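Long-range contacts in organophosphorus hydrolase (Pseudomonas pseudoalcaligenes, PDB 4LE6), which probably hydrolyses organophosphate triesters at a two-zinc centre, as a phosphotriesterase of the metallo-beta-lactamase superfamily: residues L57-L62 against K83-A88; A108-P113 against H144-V149; L243-I248 against R278-A283; I248-A253 against G292-F297; K287-G292 against L300-K305. All blocks are in the same frame, centred on the assembly; numbering follows the deposited sequence. Where two conformers were deposited one is given.

Contact 1. Residues L57-L62 against K83-A88; sequences LPASLL and KGVQTA
Leu-57 and Val-85 face each other as an antiparallel hydrogen-bonded pair, and a reciprocal pair of backbone bonds ties them together. Val-85 N donates to Leu-57 O over a short 2.6 Å, while Leu-57 N returns a nearly straight bond to Val-85 O at 2.9 Å. Around this pair the side chains add a light fringe of van der Waals contacts. Leu-57 and Val-85 point to the same face of the sheet, and Thr-87, two residues on from Val-85, also points toward the segment of Leu-57. The Leu-57 side chain crosses that of Thr-87 at about a right angle, bringing CD1 to 3.8 Å from Thr-87 OG1. The torsion behind this sets Leu-57 CG opposite the carbonyl carbon and beside the backbone N (chi1 -61°). Ala-59 CB touches Val-85 CG2 more loosely, at 4.4 Å.

Just before the strand, Gly-84 passes close to the turn, its CA 4.2 Å from Pro-58 CA. Its backbone angles (phi 98°, psi 159°) would jam a CB against the preceding carbonyl oxygen and so call for glycine. After Pro-58 the chain coils into a 3-10 turn, with Leu-61 N bonded back to Pro-58 O.

The pairing is the last rung between two inner strands: the end of strand 45-57 still bonds to the start of strand 85-95 before the chain turns off towards strand 62-63. Thr-87 bonds through its backbone to Val-55 and touches the zinc ligand His-294, Leu-57 rests on Leu-250, and Gln-86 reaches Ser-318 and Arg-321 of the second subunit beside strand 45-57.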
# COMPACT_ATOMS: atom_id res chain seq x y z
N LEU A 57 -4.00 -6.83 18.42
CA LEU A 57 -5.10 -6.43 19.32
C LEU A 57 -6.29 -7.40 19.19
O LEU A 57 -6.74 -7.66 18.08
CB LEU A 57 -5.56 -5.01 18.98
CG LEU A 57 -4.51 -3.90 19.14
CD1 LEU A 57 -5.14 -2.56 18.77
CD2 LEU A 57 -3.92 -3.86 20.56
N PRO A 58 -6.78 -7.97 20.31
CA PRO A 58 -7.95 -8.85 20.23
C PRO A 58 -9.16 -8.12 19.68
O PRO A 58 -9.42 -6.99 20.08
CB PRO A 58 -8.23 -9.21 21.70
CG PRO A 58 -6.95 -9.01 22.40
CD PRO A 58 -6.23 -7.90 21.68
N ALA A 59 -9.91 -8.78 18.80
CA ALA A 59 -11.10 -8.18 18.22
C ALA A 59 -12.13 -7.86 19.30
O ALA A 59 -12.99 -7.01 19.11
CB ALA A 59 -11.70 -9.12 17.18
N SER A 60 -12.04 -8.54 20.44
CA SER A 60 -12.98 -8.35 21.55
C SER A 60 -12.87 -6.95 22.17
O SER A 60 -13.74 -6.54 22.93
CB SER A 60 -12.72 -9.39 22.65
OG SER A 60 -11.45 -9.17 23.25
N LEU A 61 -11.81 -6.22 21.85
CA LEU A 61 -11.68 -4.84 22.33
C LEU A 61 -12.54 -3.86 21.55
O LEU A 61 -12.69 -2.70 21.95
CB LEU A 61 -10.21 -4.38 22.28
CG LEU A 61 -9.29 -5.16 23.23
CD1 LEU A 61 -7.84 -4.79 23.00
CD2 LEU A 61 -9.69 -4.93 24.70
N LEU A 62 -13.11 -4.30 20.42
CA LEU A 62 -14.02 -3.44 19.67
C LEU A 62 -15.41 -3.74 20.19
O LEU A 62 -15.75 -4.89 20.33
CB LEU A 62 -13.95 -3.71 18.17
CG LEU A 62 -12.62 -3.42 17.50
CD1 LEU A 62 -12.62 -4.03 16.11
CD2 LEU A 62 -12.36 -1.92 17.44
N LYS A 83 -5.68 -14.79 16.16
CA LYS A 83 -4.60 -14.50 17.10
C LYS A 83 -4.53 -13.00 17.36
O LYS A 83 -3.51 -12.47 17.79
CB LYS A 83 -3.28 -15.05 16.57
CG LYS A 83 -3.07 -16.54 16.88
CD LYS A 83 -2.19 -17.23 15.84
CE LYS A 83 -1.47 -18.44 16.42
NZ LYS A 83 -0.29 -18.81 15.59
N GLY A 84 -5.65 -12.31 17.12
CA GLY A 84 -5.72 -10.88 17.29
C GLY A 84 -5.55 -10.17 15.96
O GLY A 84 -5.01 -10.74 15.02
N VAL A 85 -6.01 -8.92 15.89
CA VAL A 85 -5.90 -8.12 14.69
C VAL A 85 -4.55 -7.42 14.66
O VAL A 85 -4.25 -6.58 15.50
CB VAL A 85 -7.03 -7.07 14.62
CG1 VAL A 85 -6.84 -6.13 13.43
CG2 VAL A 85 -8.38 -7.76 14.57
N GLN A 86 -3.71 -7.79 13.71
CA GLN A 86 -2.41 -7.16 13.59
C GLN A 86 -2.61 -5.71 13.20
O GLN A 86 -3.11 -5.42 12.11
CB GLN A 86 -1.57 -7.86 12.53
CG GLN A 86 -0.21 -7.20 12.30
CD GLN A 86 0.64 -8.01 11.34
OE1 GLN A 86 0.35 -9.18 11.09
NE2 GLN A 86 1.65 -7.40 10.79
N THR A 87 -2.20 -4.81 14.08
CA THR A 87 -2.49 -3.41 13.94
C THR A 87 -1.19 -2.62 13.80
O THR A 87 -0.27 -2.76 14.61
CB THR A 87 -3.31 -2.91 15.13
OG1 THR A 87 -4.54 -3.64 15.20
CG2 THR A 87 -3.61 -1.42 14.99
N ALA A 88 -1.14 -1.79 12.77
CA ALA A 88 0.01 -0.95 12.47
C ALA A 88 0.03 0.22 13.43
O ALA A 88 -1.02 0.64 13.94
CB ALA A 88 -0.09 -0.42 11.05

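Contact 2. Residues A108-P113 against H144-V149; sequences AQCFGP and HACGLV. With ZN (zinc ion), chain K; EDO (1,2-ethanediol), chain L.
Ala-108 meets the other segment first, its CB lying 3.5 Å from Cys-146 O and 4.3 Å from Cys-146 CB. Its backbone N also comes close to that of Gly-147, and these are the two residues whose CA atoms are nearest across the segments. Gln-109 takes part through solvent: one water donates to its OE1 and to Val-149 O, at 2.9 Å each. The same residue opens a type I turn to Gly-112, with Gly-112 N bonded back to Gln-109 O.

Cys-110 forms the covalent tie, its SG bonded to Cys-146 SG at 2.1 Å. The disulfide torsion is -78°, and in both cysteines the sulfur stands opposite its own carbonyl carbon, beside the backbone N. Cys-146 lies two residues beyond His-144, which ends the HxHxDH signature of metallo-beta-lactamases, here His-139, His-141, Asp-143 and His-144. The disulfide thus pins a surface loop to the chain two residues beyond a zinc ligand. His-144 NE2 binds one zinc at 2.1 Å, with a zinc-bound water in the plane of the ring, while its ND1 is hydrogen-bonded to Asp-104. Further along, Phe-111 offers its carbonyl O to a 1,2-ethanediol molecule, probably from the crystallisation liquor, through weak bonds.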
# COMPACT_ATOMS: atom_id res chain seq x y z
N ALA A 108 8.65 2.94 21.03
CA ALA A 108 9.96 2.46 21.48
C ALA A 108 9.81 1.00 21.91
O ALA A 108 9.30 0.19 21.13
CB ALA A 108 10.48 3.33 22.62
N GLN A 109 10.20 0.66 23.14
CA GLN A 109 10.11 -0.72 23.63
C GLN A 109 8.94 -0.91 24.61
O GLN A 109 8.86 -1.94 25.27
CB GLN A 109 11.39 -1.12 24.37
CG GLN A 109 12.71 -0.86 23.65
CD GLN A 109 13.80 -0.38 24.63
OE1 GLN A 109 13.70 0.71 25.21
NE2 GLN A 109 14.82 -1.21 24.83
N CYS A 110 8.06 0.07 24.71
CA CYS A 110 6.95 0.02 25.67
C CYS A 110 6.02 -1.17 25.49
O CYS A 110 5.45 -1.67 26.46
CB CYS A 110 6.12 1.31 25.61
SG CYS A 110 6.88 2.68 26.57
N PHE A 111 5.86 -1.62 24.25
CA PHE A 111 4.96 -2.73 23.94
C PHE A 111 5.70 -3.90 23.31
O PHE A 111 5.11 -4.72 22.61
CB PHE A 111 3.84 -2.24 23.00
CG PHE A 111 2.74 -1.50 23.70
CD1 PHE A 111 2.33 -1.86 24.97
CD2 PHE A 111 2.08 -0.45 23.07
CE1 PHE A 111 1.32 -1.18 25.61
CE2 PHE A 111 1.06 0.23 23.71
CZ PHE A 111 0.68 -0.14 24.98
N GLY A 112 7.01 -3.99 23.56
CA GLY A 112 7.78 -5.11 23.05
C GLY A 112 8.45 -4.89 21.70
O GLY A 112 8.29 -3.85 21.05
N PRO A 113 9.18 -5.90 21.23
CA PRO A 113 10.09 -5.82 20.09
C PRO A 113 9.43 -5.81 18.70
O PRO A 113 10.15 -5.64 17.73
CB PRO A 113 10.96 -7.08 20.26
CG PRO A 113 10.10 -8.06 21.05
CD PRO A 113 8.93 -7.29 21.64
N HIS A 144 2.43 6.30 21.02
CA HIS A 144 2.61 7.60 20.38
C HIS A 144 3.73 8.40 21.04
O HIS A 144 4.44 9.18 20.38
CB HIS A 144 1.29 8.38 20.42
CG HIS A 144 0.18 7.66 19.72
ND1 HIS A 144 -0.19 7.93 18.43
CD2 HIS A 144 -0.59 6.61 20.12
CE1 HIS A 144 -1.15 7.10 18.06
NE2 HIS A 144 -1.41 6.29 19.07
N ALA A 145 3.89 8.20 22.35
CA ALA A 145 4.77 9.06 23.14
C ALA A 145 6.03 8.38 23.63
O ALA A 145 7.03 9.06 23.88
CB ALA A 145 4.01 9.65 24.33
N CYS A 146 6.02 7.05 23.79
CA CYS A 146 7.20 6.39 24.33
C CYS A 146 8.44 6.56 23.44
O CYS A 146 9.56 6.49 23.92
CB CYS A 146 6.95 4.90 24.54
SG CYS A 146 6.10 4.52 26.09
N GLY A 147 8.22 6.79 22.15
CA GLY A 147 9.32 6.95 21.22
C GLY A 147 10.14 8.21 21.43
O GLY A 147 11.17 8.40 20.79
N LEU A 148 9.70 9.07 22.34
CA LEU A 148 10.45 10.27 22.69
C LEU A 148 11.77 9.97 23.40
O LEU A 148 12.63 10.84 23.51
CB LEU A 148 9.61 11.18 23.60
CG LEU A 148 8.53 11.98 22.88
CD1 LEU A 148 7.59 12.56 23.92
CD2 LEU A 148 9.14 13.09 21.99
N VAL A 149 11.89 8.76 23.94
CA VAL A 149 13.06 8.41 24.76
C VAL A 149 13.76 7.14 24.24
O VAL A 149 13.11 6.12 23.98
CB VAL A 149 12.65 8.21 26.25
CG1 VAL A 149 13.88 7.95 27.13
CG2 VAL A 149 11.88 9.42 26.76
ZN ZN K . -2.56 4.59 19.28
C1 EDO L . 2.07 -7.68 23.78
O1 EDO L . 2.53 -6.90 22.66
C2 EDO L . 2.66 -7.10 25.06
O2 EDO L . 3.70 -6.18 24.69
O HOH W 1 13.72 3.25 23.73
O HOH W 2 -2.89 4.32 21.06

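Contact 3. Residues L243-I248 against R278-A283; sequences LVWGDI and RILAEA. With ZN (zinc ion), chain J; ZN (zinc ion), chain K.
Ile-279 pushes its side chain into a hollow shaped by Leu-243, Trp-245 and Ile-248, an example of helix-on-sheet packing in the alpha-beta/beta-alpha sandwich of the metallo-beta-lactamase fold. Helix 269-286 runs nearly antiparallel to strand 240-246, the axes of the short segments inclined at 161° and 11.7 Å apart at their closest. That gap is filled by apolar side chains, and no hydrogen bond spans it.

The CG2 methyl of Ile-279 is the main bump. It sits between Leu-243 CD2, at 3.8 Å, and Trp-245 CE3, at 3.7 Å, while the CG1 branch turns to the third wall, Ile-248 CD1. Leu-243 and Ile-248 both cross Ile-279 at about a right angle, whereas Trp-245 and Ile-279 slide past each other in opposite senses. The next residue, Leu-280, sends its CD2 methyl to the far end of the indole, 3.7 Å from Trp-245 CH2. The two helix methyls therefore come against the six-membered ring obliquely and at different atoms.

What sets the indole in place is partly its own chain. Trp-245 CG lies between the backbone N and the carbonyl carbon (chi1 78°), and Ile-248 CB stands 3.5 Å above the ring plane, over its centre. Val-290 of the adjoining strand also touches Trp-245, and Tyr-310 flanks Leu-280.

Between Trp-245 and Ile-248 the chain presents a metal ligand turned away from the helix: Asp-247 OD2 bridges both zinc ions, at 2.2 Å from one and 2.1 Å from the other.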
# COMPACT_ATOMS: atom_id res chain seq x y z
N LEU A 243 -4.65 15.84 7.19
CA LEU A 243 -4.97 15.79 8.60
C LEU A 243 -4.30 14.56 9.19
O LEU A 243 -4.62 13.43 8.83
CB LEU A 243 -6.48 15.70 8.80
CG LEU A 243 -6.92 15.74 10.27
CD1 LEU A 243 -6.81 17.16 10.83
CD2 LEU A 243 -8.35 15.22 10.39
N VAL A 244 -3.33 14.80 10.07
CA VAL A 244 -2.66 13.72 10.77
C VAL A 244 -3.49 13.51 12.01
O VAL A 244 -3.42 14.30 12.96
CB VAL A 244 -1.23 14.07 11.15
CG1 VAL A 244 -0.54 12.86 11.79
CG2 VAL A 244 -0.49 14.54 9.91
N TRP A 245 -4.30 12.45 11.99
CA TRP A 245 -5.50 12.48 12.84
C TRP A 245 -5.37 11.73 14.15
O TRP A 245 -6.23 11.86 15.02
CB TRP A 245 -6.79 12.10 12.07
CG TRP A 245 -7.06 10.66 11.77
CD1 TRP A 245 -6.35 9.56 12.17
CD2 TRP A 245 -8.15 10.16 10.97
NE1 TRP A 245 -6.94 8.41 11.68
CE2 TRP A 245 -8.04 8.76 10.94
CE3 TRP A 245 -9.20 10.77 10.29
CZ2 TRP A 245 -8.95 7.95 10.26
CZ3 TRP A 245 -10.11 9.97 9.61
CH2 TRP A 245 -9.97 8.58 9.60
N GLY A 246 -4.29 10.97 14.31
CA GLY A 246 -4.08 10.22 15.52
C GLY A 246 -4.95 8.96 15.54
O GLY A 246 -5.00 8.21 14.57
N ASP A 247 -5.62 8.75 16.66
CA ASP A 247 -6.39 7.55 16.92
C ASP A 247 -7.91 7.75 16.77
O ASP A 247 -8.70 7.18 17.53
CB ASP A 247 -6.05 7.04 18.33
CG ASP A 247 -4.69 6.36 18.38
OD1 ASP A 247 -3.90 6.53 17.43
OD2 ASP A 247 -4.41 5.66 19.38
N ILE A 248 -8.31 8.53 15.76
CA ILE A 248 -9.72 8.66 15.37
C ILE A 248 -10.36 7.30 15.18
O ILE A 248 -11.53 7.09 15.50
CB ILE A 248 -9.85 9.44 14.03
CG1 ILE A 248 -9.36 10.87 14.22
CG2 ILE A 248 -11.30 9.40 13.49
CD1 ILE A 248 -10.01 11.62 15.39
N ARG A 278 -17.71 13.19 13.39
CA ARG A 278 -17.49 14.54 12.88
C ARG A 278 -16.28 14.62 11.95
O ARG A 278 -16.35 15.21 10.84
CB ARG A 278 -17.29 15.51 14.04
CG ARG A 278 -16.96 16.92 13.61
CD ARG A 278 -17.14 17.89 14.77
NE ARG A 278 -16.23 17.59 15.87
CZ ARG A 278 -14.96 18.00 15.94
NH1 ARG A 278 -14.22 17.68 16.99
NH2 ARG A 278 -14.43 18.72 14.96
N ILE A 279 -15.16 14.05 12.40
CA ILE A 279 -13.93 14.11 11.62
C ILE A 279 -14.09 13.33 10.30
O ILE A 279 -13.56 13.75 9.26
CB ILE A 279 -12.75 13.57 12.44
CG1 ILE A 279 -12.45 14.50 13.63
CG2 ILE A 279 -11.48 13.41 11.57
CD1 ILE A 279 -12.10 15.94 13.25
N LEU A 280 -14.79 12.21 10.33
CA LEU A 280 -14.96 11.43 9.10
C LEU A 280 -15.81 12.24 8.14
O LEU A 280 -15.47 12.37 6.95
CB LEU A 280 -15.62 10.08 9.38
CG LEU A 280 -14.74 9.02 10.04
CD1 LEU A 280 -15.60 7.84 10.46
CD2 LEU A 280 -13.62 8.57 9.09
N ALA A 281 -16.89 12.81 8.66
CA ALA A 281 -17.76 13.63 7.82
C ALA A 281 -16.97 14.77 7.16
O ALA A 281 -17.08 14.99 5.94
CB ALA A 281 -18.92 14.18 8.62
N GLU A 282 -16.17 15.47 7.96
CA GLU A 282 -15.36 16.59 7.44
C GLU A 282 -14.31 16.14 6.42
O GLU A 282 -14.12 16.78 5.38
CB GLU A 282 -14.67 17.31 8.62
CG GLU A 282 -13.54 18.24 8.23
CD GLU A 282 -12.98 19.00 9.43
OE1 GLU A 282 -13.28 18.62 10.58
OE2 GLU A 282 -12.25 19.99 9.20
N ALA A 283 -13.59 15.07 6.73
CA ALA A 283 -12.57 14.56 5.82
C ALA A 283 -13.21 14.16 4.49
O ALA A 283 -12.66 14.43 3.41
CB ALA A 283 -11.88 13.36 6.43
ZN ZN J . -4.28 5.85 21.61
ZN ZN K . -2.56 4.59 19.28
O HOH W 2 -2.89 4.32 21.06

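Contact 4. Residues I248-A253 against G292-F297; sequences ILLNHA and GAHLPF. With ZN (zinc ion), chain K.
The loop that carries the zinc ligand His-294 packs here on the chain leaving the bridging ligand Asp-247, with Leu-249, Leu-250 and His-252 meeting His-294, Leu-295 and Pro-296. His-294 NE2 binds zinc at 2.1 Å, in a site completed by Asp-143, His-144, Asp-247 and a water. Leu-250 lies side by side with this imidazole and points the same way, its CD1 4.0 Å from His-294 CD2. Ala-293 CB stands over a face of the ring, and ND1 is hydrogen-bonded to Ala-88 O, which together with the metal fixes the ring's rotation.

Deeper in, Leu-249 and Leu-295 cross at about a right angle, CD1 of the former touching CD2 of the latter at 3.6 Å. His-252 holds its CG between the backbone N and the carbonyl carbon (chi1 74°), which lays the ring against Pro-296. The result is a CH-pi contact, Pro-296 CG lying 3.8 Å from the centroid of the His-252 ring and 19° off its normal. Ala-253 CB covers the opposite face, and Asn-251 OD1 caps the short helix by accepting from Ala-253 N. Glu-316 of the second subunit packs on both His-252 and Pro-296.

No direct hydrogen bond joins the segments, and water does that work. One molecule donates to Leu-249 O and accepts from His-294 N. Another donates to His-294 O at 2.7 Å and accepts from His-252 N. Both peptide groups of the metal ligand are thus tied through solvent to the facing loop, consistent with a second shell that positions His-294.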
# COMPACT_ATOMS: atom_id res chain seq x y z
N ILE A 248 -8.31 8.53 15.76
CA ILE A 248 -9.72 8.66 15.37
C ILE A 248 -10.36 7.30 15.18
O ILE A 248 -11.53 7.09 15.50
CB ILE A 248 -9.85 9.44 14.03
CG1 ILE A 248 -9.36 10.87 14.22
CG2 ILE A 248 -11.30 9.40 13.49
CD1 ILE A 248 -10.01 11.62 15.39
N LEU A 249 -9.60 6.36 14.65
CA LEU A 249 -10.09 5.00 14.64
C LEU A 249 -8.92 4.05 14.63
O LEU A 249 -7.80 4.41 14.29
CB LEU A 249 -11.06 4.73 13.49
CG LEU A 249 -10.61 4.89 12.05
CD1 LEU A 249 -10.06 3.57 11.50
CD2 LEU A 249 -11.79 5.36 11.22
N LEU A 250 -9.23 2.84 15.06
CA LEU A 250 -8.25 1.82 15.35
C LEU A 250 -8.31 0.66 14.36
O LEU A 250 -7.34 -0.07 14.22
CB LEU A 250 -8.52 1.28 16.74
CG LEU A 250 -7.28 1.06 17.60
CD1 LEU A 250 -7.05 2.27 18.50
CD2 LEU A 250 -7.48 -0.21 18.38
N ASN A 251 -9.45 0.48 13.70
CA ASN A 251 -9.63 -0.65 12.78
C ASN A 251 -10.34 -0.21 11.51
O ASN A 251 -11.55 0.06 11.54
CB ASN A 251 -10.40 -1.77 13.46
CG ASN A 251 -10.43 -3.06 12.64
OD1 ASN A 251 -10.69 -3.04 11.44
ND2 ASN A 251 -10.17 -4.19 13.29
N HIS A 252 -9.60 -0.14 10.42
CA HIS A 252 -10.10 0.40 9.16
C HIS A 252 -11.20 -0.49 8.57
O HIS A 252 -12.04 -0.03 7.81
CB HIS A 252 -8.97 0.51 8.15
CG HIS A 252 -8.55 -0.81 7.60
ND1 HIS A 252 -7.73 -1.67 8.30
CD2 HIS A 252 -8.87 -1.44 6.45
CE1 HIS A 252 -7.55 -2.77 7.59
NE2 HIS A 252 -8.23 -2.66 6.46
N ALA A 253 -11.20 -1.77 8.93
CA ALA A 253 -12.14 -2.72 8.33
C ALA A 253 -13.50 -2.63 8.98
O ALA A 253 -14.46 -3.13 8.42
CB ALA A 253 -11.62 -4.14 8.42
N GLY A 292 -3.18 8.37 9.31
CA GLY A 292 -3.78 7.72 10.47
C GLY A 292 -2.87 6.74 11.17
O GLY A 292 -2.40 5.75 10.59
N ALA A 293 -2.66 6.99 12.45
CA ALA A 293 -1.69 6.25 13.24
C ALA A 293 -1.89 4.75 13.20
O ALA A 293 -0.93 3.98 13.35
CB ALA A 293 -1.72 6.74 14.67
N HIS A 294 -3.14 4.30 13.03
CA HIS A 294 -3.42 2.86 13.05
C HIS A 294 -4.08 2.35 11.78
O HIS A 294 -4.66 1.25 11.76
CB HIS A 294 -4.25 2.51 14.29
CG HIS A 294 -3.54 2.84 15.57
ND1 HIS A 294 -2.30 2.33 15.88
CD2 HIS A 294 -3.88 3.67 16.58
CE1 HIS A 294 -1.91 2.82 17.03
NE2 HIS A 294 -2.84 3.65 17.48
N LEU A 295 -3.96 3.12 10.71
CA LEU A 295 -4.41 2.67 9.40
C LEU A 295 -3.25 1.87 8.78
O LEU A 295 -2.10 2.07 9.18
CB LEU A 295 -4.80 3.86 8.53
CG LEU A 295 -5.92 4.72 9.12
CD1 LEU A 295 -6.21 5.92 8.22
CD2 LEU A 295 -7.19 3.91 9.35
N PRO A 296 -3.55 0.95 7.86
CA PRO A 296 -2.49 0.15 7.23
C PRO A 296 -1.43 1.05 6.62
O PRO A 296 -1.76 2.01 5.92
CB PRO A 296 -3.24 -0.65 6.17
CG PRO A 296 -4.65 -0.72 6.69
CD PRO A 296 -4.87 0.62 7.30
N PHE A 297 -0.18 0.79 6.96
CA PHE A 297 0.92 1.67 6.59
C PHE A 297 0.96 1.78 5.07
O PHE A 297 0.76 0.76 4.39
CB PHE A 297 2.24 1.08 7.11
CG PHE A 297 3.42 1.87 6.71
CD1 PHE A 297 3.80 2.98 7.44
CD2 PHE A 297 4.14 1.54 5.56
CE1 PHE A 297 4.88 3.75 7.05
CE2 PHE A 297 5.21 2.31 5.17
CZ PHE A 297 5.58 3.42 5.92
ZN ZN K . -2.56 4.59 19.28
O HOH W 3 -5.80 6.01 13.29
O HOH W 4 -6.70 -0.30 10.96
O HOH W 2 -2.89 4.32 21.06

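Contact 5. Residues K287-G292 against L300-K305; sequences KLWVAG and LGHVRK
Trp-289 and His-302 meet across this beta hairpin, their rings tilted at 44° and crossing obliquely. The imidazole leans its CE1 over one face of the indole, offset toward the rim and 3.3 Å from Trp-289 CZ3. With CG beside the backbone N in both residues (chi1 -72° and -65°), the rings reach towards each other. On the imidazole, CD2 lies 3.4 Å from Lys-287 O, which is at the ring's edge, near its plane. A water joins the same carbonyl to His-302 NE2, at 2.8 Å from the nitrogen.

Beside the rings runs the backbone pairing. Val-290 N donates to Gly-301 O at 2.9 Å and Gly-301 N answers to Val-290 O at 3.2 Å, with Leu-300 CA-H also directed at the latter oxygen. Ala-291 and Leu-300 form the next, non-hydrogen-bonded pair, with Ala-291 CB touching Leu-300 CD2. Towards the Leu-288 end, a water that accepts from Val-303 N lies 2.7 Å from Leu-288 O. Val-290 CG2 meets Val-303 CG2 at 4.1 Å.

Strand 289-292 is flanked by strand 240-246, which runs parallel to it, and by strand 300-305. Helix 269-286 covers Val-290 and Val-303 through Ala-283, Trp-289 rests on strand 37-42 of the other six-stranded sheet, and Phe-78 of the second subunit stacks on His-302.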
# COMPACT_ATOMS: atom_id res chain seq x y z
N LYS A 287 -12.61 16.40 1.17
CA LYS A 287 -11.68 15.55 0.39
C LYS A 287 -10.22 15.71 0.81
O LYS A 287 -9.32 15.73 -0.03
CB LYS A 287 -11.80 15.85 -1.10
CG LYS A 287 -13.18 15.60 -1.70
CD LYS A 287 -13.17 15.93 -3.18
CE LYS A 287 -14.50 15.63 -3.85
NZ LYS A 287 -14.39 15.85 -5.32
N LEU A 288 -9.96 15.81 2.10
CA LEU A 288 -8.59 16.08 2.52
C LEU A 288 -7.84 14.77 2.62
O LEU A 288 -8.45 13.70 2.69
CB LEU A 288 -8.54 16.85 3.84
CG LEU A 288 -9.46 16.39 4.96
CD1 LEU A 288 -8.96 15.10 5.59
CD2 LEU A 288 -9.58 17.50 5.99
N TRP A 289 -6.52 14.85 2.57
CA TRP A 289 -5.70 13.68 2.80
C TRP A 289 -5.73 13.39 4.30
O TRP A 289 -5.78 14.31 5.12
CB TRP A 289 -4.26 13.92 2.37
CG TRP A 289 -4.01 13.99 0.91
CD1 TRP A 289 -3.91 15.12 0.14
CD2 TRP A 289 -3.78 12.88 0.02
NE1 TRP A 289 -3.64 14.78 -1.16
CE2 TRP A 289 -3.56 13.42 -1.27
CE3 TRP A 289 -3.74 11.50 0.19
CZ2 TRP A 289 -3.31 12.61 -2.38
CZ3 TRP A 289 -3.50 10.70 -0.91
CH2 TRP A 289 -3.28 11.26 -2.18
N VAL A 290 -5.65 12.12 4.65
CA VAL A 290 -5.63 11.70 6.04
C VAL A 290 -4.36 10.89 6.28
O VAL A 290 -3.94 10.11 5.41
CB VAL A 290 -6.88 10.89 6.36
CG1 VAL A 290 -6.74 10.14 7.66
CG2 VAL A 290 -8.11 11.82 6.39
N ALA A 291 -3.74 11.09 7.44
CA ALA A 291 -2.61 10.28 7.90
C ALA A 291 -2.99 9.69 9.26
O ALA A 291 -3.12 10.44 10.25
CB ALA A 291 -1.36 11.15 8.02
N GLY A 292 -3.18 8.37 9.31
CA GLY A 292 -3.78 7.72 10.47
C GLY A 292 -2.87 6.74 11.17
O GLY A 292 -2.40 5.75 10.59
N LEU A 300 -1.85 6.63 4.58
CA LEU A 300 -2.20 7.82 3.81
C LEU A 300 -3.33 7.52 2.83
O LEU A 300 -3.32 6.48 2.18
CB LEU A 300 -0.99 8.32 3.03
CG LEU A 300 0.13 8.87 3.90
CD1 LEU A 300 1.40 9.01 3.07
CD2 LEU A 300 -0.29 10.21 4.48
N GLY A 301 -4.29 8.42 2.70
CA GLY A 301 -5.38 8.21 1.79
C GLY A 301 -6.51 9.18 2.01
O GLY A 301 -6.32 10.20 2.65
N HIS A 302 -7.69 8.85 1.46
CA HIS A 302 -8.86 9.71 1.58
C HIS A 302 -10.00 8.92 2.15
O HIS A 302 -10.01 7.69 2.13
CB HIS A 302 -9.31 10.23 0.21
CG HIS A 302 -8.32 11.14 -0.45
ND1 HIS A 302 -7.26 10.67 -1.19
CD2 HIS A 302 -8.23 12.49 -0.48
CE1 HIS A 302 -6.57 11.69 -1.66
NE2 HIS A 302 -7.13 12.81 -1.24
N VAL A 303 -10.97 9.66 2.68
CA VAL A 303 -12.21 9.10 3.18
C VAL A 303 -13.33 9.39 2.20
O VAL A 303 -13.50 10.54 1.79
CB VAL A 303 -12.61 9.75 4.52
CG1 VAL A 303 -13.87 9.10 5.08
CG2 VAL A 303 -11.48 9.65 5.50
N ARG A 304 -14.10 8.36 1.85
CA ARG A 304 -15.23 8.49 0.95
C ARG A 304 -16.50 8.19 1.73
O ARG A 304 -16.54 7.26 2.54
CB ARG A 304 -15.09 7.50 -0.20
CG ARG A 304 -16.27 7.46 -1.17
CD ARG A 304 -16.02 6.47 -2.33
NE ARG A 304 -16.19 5.08 -1.91
CZ ARG A 304 -15.30 4.09 -2.10
NH1 ARG A 304 -14.15 4.29 -2.72
NH2 ARG A 304 -15.59 2.88 -1.65
N LYS A 305 -17.53 8.97 1.48
CA LYS A 305 -18.81 8.72 2.10
C LYS A 305 -19.55 7.63 1.32
O LYS A 305 -19.60 7.68 0.09
CB LYS A 305 -19.66 9.99 2.16
CG LYS A 305 -20.91 9.82 3.00
CD LYS A 305 -21.81 11.04 2.96
CE LYS A 305 -23.03 10.82 3.83
NZ LYS A 305 -23.84 9.67 3.34
O HOH W 5 -7.11 15.45 -2.26
O HOH W 6 -10.85 12.44 2.36

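Contacts 2, 3 and 4 converge on the two-zinc site, supplying His-144, Asp-247 and His-294 from three separate parts of the chain, although the centres of contacts 2 and 3 lie about 24 Å apart. Contact 1 reaches the ligand of contact 4 from the second shell, through Ala-88 O, 2.9 Å from His-294 ND1, and Leu-57 CD1 packs on Leu-250 CD2. Contacts 3 and 4 share Ile-248, while contacts 4 and 5 share Gly-292, so the hairpin strand runs straight into the ligand loop. Contacts 3 and 5, with centres about 8 Å apart, belong to one sheet, where Leu-243 N lies 2.8 Å from Trp-289 O. Contacts 1, 4 and 5 also touch the second subunit.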